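Local coordinates for protein RPA0582 (Rhodopseudomonas palustris, PDB 3HHL) that is of unknown function but adopts the dimeric alpha-beta-barrel (ferredoxin-like) fold of the DUF1330 family, at residues C[28-33]-C[88-93]. Numbering follows the deposited sequence.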
ATOM      1  N   LEU C  28      -2.983  -6.190  -1.900  1.00 33.18           N
ATOM      2  CA  LEU C  28      -2.775  -5.105  -0.942  1.00 32.80           C
ATOM      3  C   LEU C  28      -4.053  -4.322  -0.808  1.00 32.83           C
ATOM      4  O   LEU C  28      -4.531  -3.754  -1.791  1.00 32.89           O
ATOM      5  CB  LEU C  28      -1.648  -4.198  -1.389  1.00 31.89           C
ATOM      6  CG  LEU C  28      -1.387  -2.935  -0.575  1.00 32.12           C
ATOM      7  CD1 LEU C  28      -1.178  -3.222   0.922  1.00 29.87           C
ATOM      8  CD2 LEU C  28      -0.178  -2.176  -1.164  1.00 30.72           C
ATOM      9  N   ASN C  29      -4.597  -4.299   0.400  1.00 32.81           N
ATOM     10  CA  ASN C  29      -5.870  -3.630   0.688  1.00 32.94           C
ATOM     11  C   ASN C  29      -5.602  -2.353   1.512  1.00 33.39           C
ATOM     12  O   ASN C  29      -5.021  -2.433   2.616  1.00 34.17           O
ATOM     13  CB  ASN C  29      -6.769  -4.558   1.531  1.00 33.31           C
ATOM     14  CG  ASN C  29      -7.450  -5.652   0.725  1.00 33.18           C
ATOM     15  OD1 ASN C  29      -8.626  -5.528   0.422  1.00 36.69           O
ATOM     16  ND2 ASN C  29      -6.734  -6.747   0.420  1.00 33.13           N
ATOM     17  N   LEU C  30      -6.016  -1.194   1.012  1.00 33.40           N
ATOM     18  CA  LEU C  30      -6.035   0.031   1.805  1.00 34.01           C
ATOM     19  C   LEU C  30      -7.510   0.368   2.036  1.00 35.26           C
ATOM     20  O   LEU C  30      -8.238   0.644   1.082  1.00 36.02           O
ATOM     21  CB  LEU C  30      -5.320   1.170   1.101  1.00 33.72           C
ATOM     22  CG  LEU C  30      -3.943   0.822   0.502  1.00 36.25           C
ATOM     23  CD1 LEU C  30      -3.433   1.975  -0.311  1.00 35.06           C
ATOM     24  CD2 LEU C  30      -2.877   0.383   1.546  1.00 34.17           C
ATOM     25  N   VAL C  31      -7.989   0.318   3.277  1.00 35.63           N
ATOM     26  CA  VAL C  31      -9.422   0.527   3.486  1.00 36.16           C
ATOM     27  C   VAL C  31      -9.740   1.687   4.422  1.00 36.67           C
ATOM     28  O   VAL C  31      -9.218   1.746   5.555  1.00 37.29           O
ATOM     29  CB  VAL C  31     -10.119  -0.719   4.067  1.00 36.47           C
ATOM     30  CG1 VAL C  31     -11.620  -0.467   4.102  1.00 35.48           C
ATOM     31  CG2 VAL C  31      -9.761  -1.973   3.270  1.00 35.74           C
ATOM     32  N   ARG C  32     -10.598   2.592   3.966  0.50 36.42           N
ATOM     33  CA  ARG C  32     -11.040   3.684   4.799  0.50 36.90           C
ATOM     34  C   ARG C  32     -12.516   3.506   5.099  0.50 36.88           C
ATOM     35  O   ARG C  32     -13.331   3.470   4.185  0.50 37.18           O
ATOM     36  CB  ARG C  32     -10.802   5.015   4.107  0.50 37.25           C
ATOM     37  CG  ARG C  32     -11.088   6.217   5.001  0.50 37.91           C
ATOM     38  CD  ARG C  32     -10.658   7.512   4.325  0.50 39.67           C
ATOM     39  NE  ARG C  32     -11.248   8.699   4.938  0.50 40.52           N
ATOM     40  CZ  ARG C  32     -10.744   9.920   4.820  0.50 40.30           C
ATOM     41  NH1 ARG C  32      -9.621  10.111   4.134  0.50 40.57           N
ATOM     42  NH2 ARG C  32     -11.351  10.937   5.398  0.50 39.18           N
ATOM     43  N   LEU C  33     -12.853   3.394   6.379  1.00 36.59           N
ATOM     44  CA  LEU C  33     -14.205   3.083   6.790  1.00 36.81           C
ATOM     45  C   LEU C  33     -15.086   4.316   7.013  1.00 37.29           C
ATOM     46  O   LEU C  33     -14.620   5.362   7.451  1.00 36.78           O
ATOM     47  CB  LEU C  33     -14.163   2.257   8.071  1.00 36.99           C
ATOM     48  CG  LEU C  33     -13.516   0.860   7.994  1.00 36.16           C
ATOM     49  CD1 LEU C  33     -13.421   0.272   9.387  1.00 32.31           C
ATOM     50  CD2 LEU C  33     -14.292  -0.035   7.060  1.00 33.95           C
ATOM     51  N   ASP C  88      -7.865   2.910   7.592  1.00 38.70           N
ATOM     52  CA  ASP C  88      -8.219   2.282   8.853  1.00 37.70           C
ATOM     53  C   ASP C  88      -7.703   0.851   8.886  1.00 36.99           C
ATOM     54  O   ASP C  88      -7.336   0.364   9.932  1.00 36.63           O
ATOM     55  CB  ASP C  88      -9.744   2.283   9.022  1.00 37.89           C
ATOM     56  CG  ASP C  88     -10.320   3.679   9.128  1.00 39.27           C
ATOM     57  OD1 ASP C  88      -9.846   4.438   9.985  1.00 41.44           O
ATOM     58  OD2 ASP C  88     -11.258   4.022   8.373  1.00 41.44           O
ATOM     59  N   HIS C  89      -7.693   0.175   7.735  1.00 35.89           N
ATOM     60  CA  HIS C  89      -7.164  -1.166   7.654  1.00 35.51           C
ATOM     61  C   HIS C  89      -6.161  -1.232   6.519  1.00 34.50           C
ATOM     62  O   HIS C  89      -6.430  -0.736   5.429  1.00 34.23           O
ATOM     63  CB  HIS C  89      -8.269  -2.151   7.379  1.00 35.76           C
ATOM     64  CG  HIS C  89      -9.201  -2.322   8.519  1.00 39.85           C
ATOM     65  ND1 HIS C  89      -8.775  -2.326   9.831  1.00 45.43           N
ATOM     66  CD2 HIS C  89     -10.542  -2.502   8.560  1.00 43.23           C
ATOM     67  CE1 HIS C  89      -9.812  -2.496  10.633  1.00 43.76           C
ATOM     68  NE2 HIS C  89     -10.897  -2.595   9.886  1.00 44.35           N
ATOM     69  N   VAL C  90      -5.006  -1.839   6.777  1.00 32.82           N
ATOM     70  CA  VAL C  90      -4.000  -1.999   5.756  1.00 32.03           C
ATOM     71  C   VAL C  90      -3.417  -3.400   5.898  1.00 31.36           C
ATOM     72  O   VAL C  90      -2.849  -3.717   6.908  1.00 31.60           O
ATOM     73  CB  VAL C  90      -2.897  -0.922   5.863  1.00 31.58           C
ATOM     74  CG1 VAL C  90      -1.902  -1.070   4.739  1.00 30.87           C
ATOM     75  CG2 VAL C  90      -3.485   0.425   5.809  1.00 29.47           C
ATOM     76  N   PHE C  91      -3.582  -4.226   4.873  1.00 31.27           N
ATOM     77  CA  PHE C  91      -3.113  -5.624   4.886  1.00 31.01           C
ATOM     78  C   PHE C  91      -2.905  -6.155   3.471  1.00 31.00           C
ATOM     79  O   PHE C  91      -3.415  -5.572   2.466  1.00 30.24           O
ATOM     80  CB  PHE C  91      -4.097  -6.570   5.619  1.00 30.25           C
ATOM     81  CG  PHE C  91      -5.458  -6.587   5.030  1.00 29.42           C
ATOM     82  CD1 PHE C  91      -6.355  -5.599   5.331  1.00 30.33           C
ATOM     83  CD2 PHE C  91      -5.832  -7.580   4.136  1.00 31.85           C
ATOM     84  CE1 PHE C  91      -7.664  -5.621   4.765  1.00 33.13           C
ATOM     85  CE2 PHE C  91      -7.107  -7.609   3.536  1.00 31.06           C
ATOM     86  CZ  PHE C  91      -8.028  -6.631   3.860  1.00 33.22           C
ATOM     87  N   ILE C  92      -2.197  -7.289   3.437  1.00 31.00           N
ATOM     88  CA  ILE C  92      -1.965  -8.046   2.223  1.00 31.29           C
ATOM     89  C   ILE C  92      -2.521  -9.428   2.413  1.00 31.89           C
ATOM     90  O   ILE C  92      -2.170 -10.104   3.391  1.00 33.37           O
ATOM     91  CB  ILE C  92      -0.459  -8.136   1.862  1.00 31.03           C
ATOM     92  CG1 ILE C  92       0.112  -6.712   1.574  1.00 29.93           C
ATOM     93  CG2 ILE C  92      -0.266  -9.087   0.698  1.00 28.31           C
ATOM     94  CD1 ILE C  92       1.691  -6.679   1.522  1.00 25.13           C
ATOM     95  N   ALA C  93      -3.384  -9.844   1.485  1.00 32.32           N
ATOM     96  CA  ALA C  93      -4.001 -11.184   1.482  1.00 32.32           C
ATOM     97  C   ALA C  93      -3.295 -11.890   0.356  1.00 32.63           C
ATOM     98  O   ALA C  93      -3.166 -11.334  -0.727  1.00 33.57           O
ATOM     99  CB  ALA C  93      -5.539 -11.096   1.223  1.00 30.94           C
TER
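Val31 O accepts two backbone N-H groups, from Asp88 N at 2.7 Å, just before the neighbouring strand, and from His89 N at 3.1 Å, the first residue of that strand; this double acceptance marks a classic beta bulge, two consecutive residues set opposite Val31. It illustrates how an antiparallel ladder can be finished off by a side chain. Segments 28-33 and 88-93 lie on the two central strands, 25-33 and 89-95, of a four-stranded sheet of the dimeric alpha-beta-barrel type. The bulge residue Asp88 also reaches across to the partner strand with its side chain: its OD2 takes the Leu33 N-H at 2.6 Å through the anti lone pair, so a side-chain carboxylate, rather than a backbone carbonyl, accepts this N-H. Regular bonding runs the other way, through the hydrogen-bonded pairs Val31-His89 and Asn29-Phe91. On the face carrying Leu28, Leu30, Val90 and Ile92 the contact is aliphatic: Leu30 CD2 meets Val90 CG1 at 3.6 Å, and Leu28 CD1 leans against Ile92 CG1. The other face carries Asn29, Val31, His89 and Phe91, and Tyr51 of helix 47-64 packs on the last three. Here the Phe91 ring is swung across its partner strand by a chi1 of 59°, with CG between the backbone N and the carbonyl carbon. The Asn29 amide stacks on it, the planes only 9° apart, and Asn29 ND2, weakly hydrogen-bonded to Met27 O, comes 3.3 Å from Phe91 CE2. An alanine in place of Phe91 would probably deprive the Asn29 amide of the flat surface it rests on, leaving that weak bond to steady it with less support, and remove packing against Tyr51. Closest to the ring centre is Asn29 CB, in a CH-pi contact 3.6 Å from the Phe91 centroid and 20° off the ring normal.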